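Local coordinates for protein 2-hydroxyhepta-2,4-diene-1,7-dioate isomerase (Corynebacterium glutamicum, PDB 4DBF) that probably acts as a magnesium-dependent oxaloacetate decarboxylase and isomerase of the fumarylacetoacetate hydrolase (FAH) family, at residues Pro209-Leu214 with Glu272-Gly277. Numbering follows the deposited sequence.
Sequences PIKARL and EIEIPG
Arg213 reaches across to Glu274, its diagonal neighbour on the adjacent strand, and joins it in a salt bridge from NH1 to OE1 (3.2 Å). The guanidinium and carboxylate planes stand nearly perpendicular, 88° apart, and NH1 meets OE1 from above the carboxylate plane, in a single-contact rather than bidentate bridge. The extended Arg213 chain runs back along strand 209-214 on the Lys211 face; Glu274, with CG anti to its backbone N (chi1 168°) and an extended chain beyond, brings its carboxylate to NH1. NH1 also donates to a water at the guanidinium edge, in its plane; this water in turn donates to Glu272 O and Glu272 OE1, linking the second acidic side chain of this face to the arginine at one remove. Lys280 of strand 279-287 touches both glutamates.

Beneath these charged groups, Lys211 pairs with Glu274 and Arg213 with Glu272 as hydrogen-bonded antiparallel pairs, each closed by two backbone bonds; the shortest runs from Glu274 N to Lys211 O at 2.7 Å. Between them Ala212 faces Ile273 in a non-hydrogen-bonded pair. The two strands are the middle pair of four successive antiparallel strands in the FAH-family C-terminal region, flanked by 219-227 and 279-287.

On the buried face, Ala212 CB packs on Ile273 CD1 at 3.6 Å. The Ile210 and Ile275 side chains run alongside each other in the same direction, CG1 to CG1 3.8 Å. Ile164 of strand 159-170 packs against both Ile273 and Ile275. The Ile210 side chain lies about 6 Å from that of Glu138, a magnesium ligand, but about 11 Å from the metal itself, packing beside the site. Where strand 270-275 ends, Pro276 CG meets Pro209 CD at 3.8 Å. Pro209 O, buried here without a hydrogen-bonding partner, lies 3.4 Å from Pro276 CD, the proline having no N-H to offer it.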
# COMPACT_ATOMS: atom_id res chain seq x y z
N PRO A 209 -10.28 5.32 26.51
CA PRO A 209 -9.26 6.35 26.65
C PRO A 209 -8.04 5.94 25.80
O PRO A 209 -7.71 4.77 25.76
CB PRO A 209 -8.91 6.31 28.14
CG PRO A 209 -9.96 5.43 28.80
CD PRO A 209 -10.45 4.53 27.76
N ILE A 210 -7.43 6.84 25.05
CA ILE A 210 -6.22 6.49 24.32
C ILE A 210 -5.20 7.54 24.70
O ILE A 210 -5.41 8.72 24.42
CB ILE A 210 -6.47 6.50 22.81
CG1 ILE A 210 -7.44 5.39 22.41
CG2 ILE A 210 -5.12 6.38 22.04
CD1 ILE A 210 -7.95 5.54 20.98
N LYS A 211 -4.14 7.14 25.40
CA LYS A 211 -3.23 8.09 25.99
C LYS A 211 -1.86 7.90 25.40
O LYS A 211 -1.53 6.77 24.99
CB LYS A 211 -3.20 7.93 27.51
CG LYS A 211 -4.54 8.40 28.15
CD LYS A 211 -4.63 8.10 29.66
CE LYS A 211 -5.85 8.85 30.26
NZ LYS A 211 -5.73 8.86 31.71
N ALA A 212 -1.07 8.98 25.33
CA ALA A 212 0.31 8.90 24.89
C ALA A 212 1.20 9.74 25.79
O ALA A 212 0.87 10.89 26.11
CB ALA A 212 0.42 9.36 23.46
N ARG A 213 2.30 9.15 26.20
CA ARG A 213 3.27 9.81 27.05
C ARG A 213 4.58 9.93 26.30
O ARG A 213 5.14 8.90 25.84
CB ARG A 213 3.46 9.00 28.34
CG ARG A 213 2.16 8.99 29.18
CD ARG A 213 2.22 8.06 30.37
NE ARG A 213 1.00 8.22 31.15
CZ ARG A 213 -0.12 7.53 30.96
NH1 ARG A 213 -0.21 6.57 30.01
NH2 ARG A 213 -1.16 7.79 31.73
N LEU A 214 5.04 11.18 26.16
CA LEU A 214 6.29 11.49 25.51
C LEU A 214 7.35 11.79 26.55
O LEU A 214 7.17 12.69 27.39
CB LEU A 214 6.15 12.72 24.60
CG LEU A 214 7.34 13.23 23.76
CD1 LEU A 214 7.85 12.22 22.71
CD2 LEU A 214 6.99 14.57 23.06
N GLU A 272 5.15 6.44 24.15
CA GLU A 272 4.43 5.26 24.55
C GLU A 272 2.94 5.51 24.43
O GLU A 272 2.39 6.39 25.14
CB GLU A 272 4.78 4.89 25.99
CG GLU A 272 4.17 3.61 26.52
CD GLU A 272 4.63 3.37 27.96
OE1 GLU A 272 4.19 4.10 28.85
OE2 GLU A 272 5.44 2.46 28.17
N ILE A 273 2.27 4.71 23.60
CA ILE A 273 0.84 4.86 23.50
C ILE A 273 0.23 3.83 24.46
O ILE A 273 0.67 2.66 24.48
CB ILE A 273 0.32 4.55 22.04
CG1 ILE A 273 1.10 5.33 20.94
CG2 ILE A 273 -1.22 4.73 21.94
CD1 ILE A 273 1.06 6.80 21.08
N GLU A 274 -0.84 4.20 25.16
CA GLU A 274 -1.51 3.22 26.00
C GLU A 274 -2.99 3.13 25.66
O GLU A 274 -3.65 4.13 25.62
CB GLU A 274 -1.34 3.55 27.49
CG GLU A 274 -2.23 2.74 28.39
CD GLU A 274 -2.06 3.12 29.86
OE1 GLU A 274 -2.40 4.28 30.25
OE2 GLU A 274 -1.64 2.22 30.61
N ILE A 275 -3.50 1.92 25.44
CA ILE A 275 -4.93 1.71 25.29
C ILE A 275 -5.35 0.62 26.30
O ILE A 275 -4.96 -0.52 26.14
CB ILE A 275 -5.35 1.36 23.83
CG1 ILE A 275 -4.99 2.47 22.81
CG2 ILE A 275 -6.86 1.07 23.80
CD1 ILE A 275 -5.49 2.21 21.42
N PRO A 276 -6.10 0.97 27.37
CA PRO A 276 -6.48 -0.04 28.40
C PRO A 276 -7.25 -1.19 27.76
O PRO A 276 -8.08 -0.97 26.86
CB PRO A 276 -7.36 0.77 29.39
CG PRO A 276 -7.72 2.09 28.65
CD PRO A 276 -6.51 2.33 27.77
N GLY A 277 -6.94 -2.41 28.15
CA GLY A 277 -7.57 -3.54 27.46
C GLY A 277 -6.70 -4.16 26.37
O GLY A 277 -6.86 -5.35 26.03
O HOH W 1 1.72 5.63 27.78